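Local coordinates for protein SMG-7 (Caenorhabditis elegans, PDB 3ZHE), which acts in nonsense-mediated mRNA decay, pairing with SMG-5 through a 14-3-3-like phosphopeptide-binding domain that is followed by an alpha-helical domain, at residues 233-247 with 276-290. Numbering follows the deposited sequence.
Sequences IHFLLEIEDSSVHLQ and LEQRAVEYVKTIWCT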
loop_
_atom_site.group_PDB
_atom_site.type_symbol
_atom_site.label_atom_id
_atom_site.label_comp_id
_atom_site.label_asym_id
_atom_site.label_seq_id
_atom_site.Cartn_x
_atom_site.Cartn_y
_atom_site.Cartn_z
ATOM N N ILE B 233 6.060 -44.349 2.667
ATOM C CA ILE B 233 4.645 -44.653 2.488
ATOM C C ILE B 233 4.245 -44.423 1.035
ATOM O O ILE B 233 3.552 -45.242 0.428
ATOM C CB ILE B 233 3.751 -43.788 3.402
ATOM C CG1 ILE B 233 3.991 -44.126 4.872
ATOM C CG2 ILE B 233 2.287 -43.994 3.066
ATOM C CD1 ILE B 233 3.171 -43.285 5.825
ATOM N N HIS B 234 4.704 -43.303 0.482
ATOM C CA HIS B 234 4.365 -42.914 -0.885
ATOM C C HIS B 234 4.862 -43.912 -1.930
ATOM O O HIS B 234 4.135 -44.261 -2.860
ATOM C CB HIS B 234 4.935 -41.528 -1.194
ATOM C CG HIS B 234 4.438 -40.944 -2.480
ATOM N ND1 HIS B 234 3.396 -40.043 -2.532
ATOM C CD2 HIS B 234 4.838 -41.132 -3.760
ATOM C CE1 HIS B 234 3.178 -39.700 -3.789
ATOM N NE2 HIS B 234 4.039 -40.347 -4.554
ATOM N N PHE B 235 6.102 -44.366 -1.777
ATOM C CA PHE B 235 6.710 -45.265 -2.754
ATOM C C PHE B 235 6.497 -46.736 -2.416
ATOM O O PHE B 235 7.180 -47.607 -2.957
ATOM C CB PHE B 235 8.206 -44.978 -2.899
ATOM C CG PHE B 235 8.511 -43.670 -3.565
ATOM C CD1 PHE B 235 8.329 -43.513 -4.930
ATOM C CD2 PHE B 235 8.989 -42.598 -2.831
ATOM C CE1 PHE B 235 8.612 -42.310 -5.548
ATOM C CE2 PHE B 235 9.274 -41.393 -3.443
ATOM C CZ PHE B 235 9.085 -41.249 -4.803
ATOM N N LEU B 236 5.549 -47.000 -1.519
ATOM C CA LEU B 236 5.190 -48.364 -1.136
ATOM C C LEU B 236 6.388 -49.169 -0.634
ATOM O O LEU B 236 6.550 -50.338 -0.981
ATOM C CB LEU B 236 4.514 -49.092 -2.304
ATOM C CG LEU B 236 3.173 -48.524 -2.778
ATOM C CD1 LEU B 236 2.700 -49.230 -4.040
ATOM C CD2 LEU B 236 2.130 -48.635 -1.677
ATOM N N LEU B 237 7.223 -48.534 0.183
ATOM C CA LEU B 237 8.398 -49.195 0.740
ATOM C C LEU B 237 8.166 -49.589 2.194
ATOM O O LEU B 237 7.363 -48.974 2.895
ATOM C CB LEU B 237 9.624 -48.287 0.632
ATOM C CG LEU B 237 9.950 -47.768 -0.770
ATOM C CD1 LEU B 237 11.223 -46.935 -0.759
ATOM C CD2 LEU B 237 10.063 -48.921 -1.754
ATOM N N GLU B 238 8.878 -50.619 2.640
ATOM C CA GLU B 238 8.739 -51.115 4.005
ATOM C C GLU B 238 9.454 -50.205 4.999
ATOM O O GLU B 238 10.641 -49.920 4.848
ATOM C CB GLU B 238 9.285 -52.542 4.108
ATOM C CG GLU B 238 9.156 -53.169 5.490
ATOM C CD GLU B 238 9.685 -54.591 5.534
ATOM O OE1 GLU B 238 10.180 -55.072 4.494
ATOM O OE2 GLU B 238 9.605 -55.228 6.606
ATOM N N ILE B 239 8.724 -49.747 6.012
ATOM C CA ILE B 239 9.306 -48.916 7.059
ATOM C C ILE B 239 10.046 -49.784 8.071
ATOM O O ILE B 239 9.427 -50.562 8.801
ATOM C CB ILE B 239 8.236 -48.060 7.766
ATOM C CG1 ILE B 239 7.530 -47.155 6.754
ATOM C CG2 ILE B 239 8.863 -47.231 8.876
ATOM C CD1 ILE B 239 6.530 -46.200 7.374
ATOM N N GLU B 240 11.369 -49.624 8.097
ATOM C CA GLU B 240 12.299 -50.457 8.869
ATOM C C GLU B 240 11.771 -51.011 10.192
ATOM O O GLU B 240 11.361 -52.170 10.265
ATOM C CB GLU B 240 13.602 -49.695 9.121
ATOM N N ASP B 241 11.784 -50.182 11.230
ATOM C CA ASP B 241 11.363 -50.616 12.559
ATOM C C ASP B 241 9.856 -50.458 12.752
ATOM O O ASP B 241 9.245 -51.187 13.534
ATOM C CB ASP B 241 12.127 -49.846 13.640
ATOM C CG ASP B 241 11.932 -50.435 15.023
ATOM O OD1 ASP B 241 11.523 -51.612 15.118
ATOM O OD2 ASP B 241 12.197 -49.725 16.016
ATOM N N SER B 242 9.274 -49.501 12.032
ATOM C CA SER B 242 7.834 -49.242 12.067
ATOM C C SER B 242 7.319 -48.791 13.436
ATOM O O SER B 242 7.183 -47.595 13.683
ATOM C CB SER B 242 7.041 -50.454 11.561
ATOM O OG SER B 242 5.649 -50.284 11.776
ATOM N N SER B 243 7.044 -49.758 14.312
ATOM C CA SER B 243 6.392 -49.520 15.606
ATOM C C SER B 243 6.835 -48.257 16.355
ATOM O O SER B 243 6.056 -47.313 16.517
ATOM C CB SER B 243 6.562 -50.745 16.511
ATOM O OG SER B 243 5.930 -50.549 17.765
ATOM N N VAL B 244 8.085 -48.249 16.807
ATOM C CA VAL B 244 8.635 -47.129 17.565
ATOM C C VAL B 244 8.592 -45.828 16.760
ATOM O O VAL B 244 8.089 -44.800 17.233
ATOM C CB VAL B 244 10.090 -47.413 17.987
ATOM C CG1 VAL B 244 10.566 -46.378 18.995
ATOM C CG2 VAL B 244 10.210 -48.816 18.562
ATOM N N HIS B 245 9.115 -45.893 15.540
ATOM C CA HIS B 245 9.180 -44.737 14.652
ATOM C C HIS B 245 7.804 -44.137 14.369
ATOM O O HIS B 245 7.601 -42.934 14.537
ATOM C CB HIS B 245 9.884 -45.112 13.345
ATOM C CG HIS B 245 11.350 -45.365 13.505
ATOM N ND1 HIS B 245 11.974 -46.485 12.998
ATOM C CD2 HIS B 245 12.315 -44.641 14.118
ATOM C CE1 HIS B 245 13.261 -46.440 13.294
ATOM N NE2 HIS B 245 13.494 -45.331 13.971
ATOM N N LEU B 246 6.864 -44.978 13.950
ATOM C CA LEU B 246 5.501 -44.532 13.677
ATOM C C LEU B 246 4.845 -43.948 14.921
ATOM O O LEU B 246 4.100 -42.969 14.836
ATOM C CB LEU B 246 4.646 -45.680 13.147
ATOM C CG LEU B 246 5.008 -46.284 11.793
ATOM C CD1 LEU B 246 3.971 -47.321 11.411
ATOM C CD2 LEU B 246 5.130 -45.211 10.720
ATOM N N GLN B 247 5.112 -44.561 16.070
ATOM C CA GLN B 247 4.583 -44.066 17.337
ATOM C C GLN B 247 5.047 -42.640 17.606
ATOM O O GLN B 247 4.227 -41.735 17.788
ATOM C CB GLN B 247 4.999 -44.980 18.492
ATOM C CG GLN B 247 4.025 -46.108 18.773
ATOM C CD GLN B 247 2.735 -45.617 19.397
ATOM O OE1 GLN B 247 2.688 -44.535 19.982
ATOM N NE2 GLN B 247 1.679 -46.410 19.273
ATOM N N LEU B 276 0.508 -54.014 -1.480
ATOM C CA LEU B 276 1.419 -53.052 -0.868
ATOM C C LEU B 276 0.650 -51.847 -0.331
ATOM O O LEU B 276 0.969 -51.309 0.737
ATOM C CB LEU B 276 2.463 -52.595 -1.888
ATOM C CG LEU B 276 3.396 -53.673 -2.442
ATOM C CD1 LEU B 276 4.213 -53.132 -3.603
ATOM C CD2 LEU B 276 4.309 -54.208 -1.346
ATOM N N GLU B 277 -0.366 -51.433 -1.084
ATOM C CA GLU B 277 -1.226 -50.326 -0.682
ATOM C C GLU B 277 -1.860 -50.583 0.680
ATOM O O GLU B 277 -2.040 -49.658 1.469
ATOM C CB GLU B 277 -2.310 -50.066 -1.732
ATOM C CG GLU B 277 -1.809 -49.349 -2.974
ATOM C CD GLU B 277 -2.935 -48.850 -3.856
ATOM O OE1 GLU B 277 -3.762 -49.676 -4.295
ATOM O OE2 GLU B 277 -2.996 -47.628 -4.104
ATOM N N GLN B 278 -2.186 -51.843 0.952
ATOM C CA GLN B 278 -2.736 -52.230 2.245
ATOM C C GLN B 278 -1.750 -51.922 3.369
ATOM O O GLN B 278 -2.115 -51.333 4.392
ATOM C CB GLN B 278 -3.088 -53.719 2.250
ATOM N N ARG B 279 -0.498 -52.321 3.163
ATOM C CA ARG B 279 0.562 -52.092 4.137
ATOM C C ARG B 279 0.767 -50.601 4.385
ATOM O O ARG B 279 0.836 -50.150 5.535
ATOM C CB ARG B 279 1.866 -52.724 3.649
ATOM C CG ARG B 279 3.032 -52.557 4.601
ATOM C CD ARG B 279 4.296 -53.177 4.033
ATOM N NE ARG B 279 4.712 -52.535 2.791
ATOM C CZ ARG B 279 5.793 -52.880 2.100
ATOM N NH1 ARG B 279 6.570 -53.865 2.530
ATOM N NH2 ARG B 279 6.100 -52.241 0.979
ATOM N N ALA B 280 0.858 -49.840 3.297
ATOM C CA ALA B 280 1.044 -48.394 3.391
ATOM C C ALA B 280 -0.098 -47.722 4.159
ATOM O O ALA B 280 0.132 -46.919 5.073
ATOM C CB ALA B 280 1.184 -47.789 2.004
ATOM N N VAL B 281 -1.327 -48.065 3.784
ATOM C CA VAL B 281 -2.511 -47.531 4.444
ATOM C C VAL B 281 -2.517 -47.903 5.926
ATOM O O VAL B 281 -2.983 -47.131 6.763
ATOM C CB VAL B 281 -3.812 -48.010 3.747
ATOM C CG1 VAL B 281 -5.038 -47.742 4.610
ATOM C CG2 VAL B 281 -3.963 -47.337 2.390
ATOM N N GLU B 282 -1.974 -49.073 6.251
ATOM C CA GLU B 282 -1.861 -49.488 7.649
ATOM C C GLU B 282 -0.848 -48.642 8.422
ATOM O O GLU B 282 -1.077 -48.293 9.586
ATOM C CB GLU B 282 -1.496 -50.970 7.751
ATOM C CG GLU B 282 -1.431 -51.494 9.179
ATOM C CD GLU B 282 -2.790 -51.531 9.857
ATOM O OE1 GLU B 282 -3.817 -51.369 9.164
ATOM O OE2 GLU B 282 -2.828 -51.726 11.090
ATOM N N TYR B 283 0.278 -48.332 7.781
ATOM C CA TYR B 283 1.255 -47.407 8.356
ATOM C C TYR B 283 0.564 -46.083 8.689
ATOM O O TYR B 283 0.633 -45.574 9.831
ATOM C CB TYR B 283 2.389 -47.147 7.360
ATOM C CG TYR B 283 3.408 -48.261 7.222
ATOM C CD1 TYR B 283 3.959 -48.874 8.339
ATOM C CD2 TYR B 283 3.827 -48.689 5.968
ATOM C CE1 TYR B 283 4.895 -49.886 8.212
ATOM C CE2 TYR B 283 4.763 -49.700 5.832
ATOM C CZ TYR B 283 5.292 -50.294 6.957
ATOM O OH TYR B 283 6.222 -51.300 6.831
ATOM N N VAL B 284 -0.106 -45.539 7.676
ATOM C CA VAL B 284 -0.874 -44.306 7.817
ATOM C C VAL B 284 -1.855 -44.394 8.982
ATOM O O VAL B 284 -2.000 -43.448 9.752
ATOM C CB VAL B 284 -1.645 -43.974 6.520
ATOM C CG1 VAL B 284 -2.526 -42.748 6.715
ATOM C CG2 VAL B 284 -0.675 -43.761 5.369
ATOM N N LYS B 285 -2.509 -45.544 9.115
ATOM C CA LYS B 285 -3.470 -45.773 10.187
ATOM C C LYS B 285 -2.799 -45.691 11.551
ATOM O O LYS B 285 -3.336 -45.087 12.479
ATOM C CB LYS B 285 -4.142 -47.138 10.019
ATOM N N THR B 286 -1.623 -46.303 11.666
ATOM C CA THR B 286 -0.860 -46.256 12.911
ATOM C C THR B 286 -0.553 -44.816 13.312
ATOM O O THR B 286 -0.912 -44.373 14.417
ATOM C CB THR B 286 0.462 -47.042 12.794
ATOM O OG1 THR B 286 0.183 -48.398 12.428
ATOM C CG2 THR B 286 1.216 -47.027 14.116
ATOM N N ILE B 287 0.099 -44.085 12.407
ATOM C CA ILE B 287 0.450 -42.687 12.681
ATOM C C ILE B 287 -0.775 -41.851 13.057
ATOM O O ILE B 287 -0.798 -41.170 14.093
ATOM C CB ILE B 287 1.142 -42.028 11.471
ATOM C CG1 ILE B 287 2.451 -42.747 11.148
ATOM C CG2 ILE B 287 1.395 -40.549 11.739
ATOM C CD1 ILE B 287 3.213 -42.133 9.995
ATOM N N TRP B 288 -1.789 -41.926 12.200
ATOM C CA TRP B 288 -3.041 -41.197 12.359
ATOM C C TRP B 288 -3.680 -41.440 13.722
ATOM O O TRP B 288 -4.026 -40.495 14.430
ATOM C CB TRP B 288 -4.013 -41.619 11.259
ATOM C CG TRP B 288 -5.115 -40.655 11.004
ATOM C CD1 TRP B 288 -6.338 -40.631 11.606
ATOM C CD2 TRP B 288 -5.108 -39.578 10.061
ATOM N NE1 TRP B 288 -7.092 -39.599 11.101
ATOM C CE2 TRP B 288 -6.358 -38.938 10.151
ATOM C CE3 TRP B 288 -4.162 -39.091 9.154
ATOM C CZ2 TRP B 288 -6.688 -37.837 9.366
ATOM C CZ3 TRP B 288 -4.493 -37.997 8.377
ATOM C CH2 TRP B 288 -5.745 -37.382 8.489
ATOM N N CYS B 289 -3.831 -42.711 14.084
ATOM C CA CYS B 289 -4.451 -43.071 15.357
ATOM C C CYS B 289 -3.634 -42.604 16.558
ATOM O O CYS B 289 -4.199 -42.120 17.545
ATOM C CB CYS B 289 -4.708 -44.578 15.435
ATOM S SG CYS B 289 -6.137 -45.133 14.479
ATOM N N THR B 290 -2.313 -42.750 16.479
ATOM C CA THR B 290 -1.445 -42.257 17.547
ATOM C C THR B 290 -1.666 -40.759 17.769
ATOM O O THR B 290 -1.876 -40.299 18.906
ATOM C CB THR B 290 0.042 -42.520 17.241
ATOM O OG1 THR B 290 0.290 -43.932 17.241
ATOM C CG2 THR B 290 0.928 -41.856 18.284
#
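Y283 and I239 meet where the loop between helices 222-234 and 243-253 crosses helix 277-304, within the all-helical region that matches the Est1 DNA/RNA-binding family. I239 lies over one face of the phenol ring, with its CD1 3.8 Å from the Y283 ring centroid, a CH-pi contact almost on the ring normal. Tyrosine suits this place because its flat face takes the branched isoleucine while its hydroxyl reaches the loop backbone: Y283 OH accepts a hydrogen bond from I239 N, 3.1 Å away, with an N-H...O angle of 147°. S242 OG and L246 CD1 come to the ring edge, the latter 3.4 Å from Y283 CD1. A phenylalanine here would probably keep the CH-pi contact with I239 but leave the amide of I239 without its hydroxyl acceptor, making the loop less firmly fixed.

Toward the N-terminal end of helix 277-304, helix 222-234 ends in a Schellman motif with L236 at C-prime, whose CD2 packs 3.9 Å from A280 CB; the small alanine lets the turn come close. R279 runs up beside it; its chain, extended through chi2, bends at chi3 (62°) and brings NH2 to 2.8 Å from L236 O, near the guanidinium plane, while E238 N lies over a face. The E238 carboxylate stays beyond salt-bridge range, though its charge may still favour the arginine.

I233 is a knob spanning A280, Y283, V284 and I287, its CG2 3.8 Å from V284 CG2.

Farther toward the C-terminus, L246 forks over the helix surface: CD1 meets Y283 and T286 CB, while CD2 lies 3.7 Å from I287 CG1. The hydroxyl of T286 bonds back to E282 O, which leaves its methyl to meet L246 CB.

The 243-247 turn of helix 243-253 and the 277-290 part of helix 277-304 approach to 9.2 Å between axes, at 51°, while L270 of helix 257-270 also touches I233.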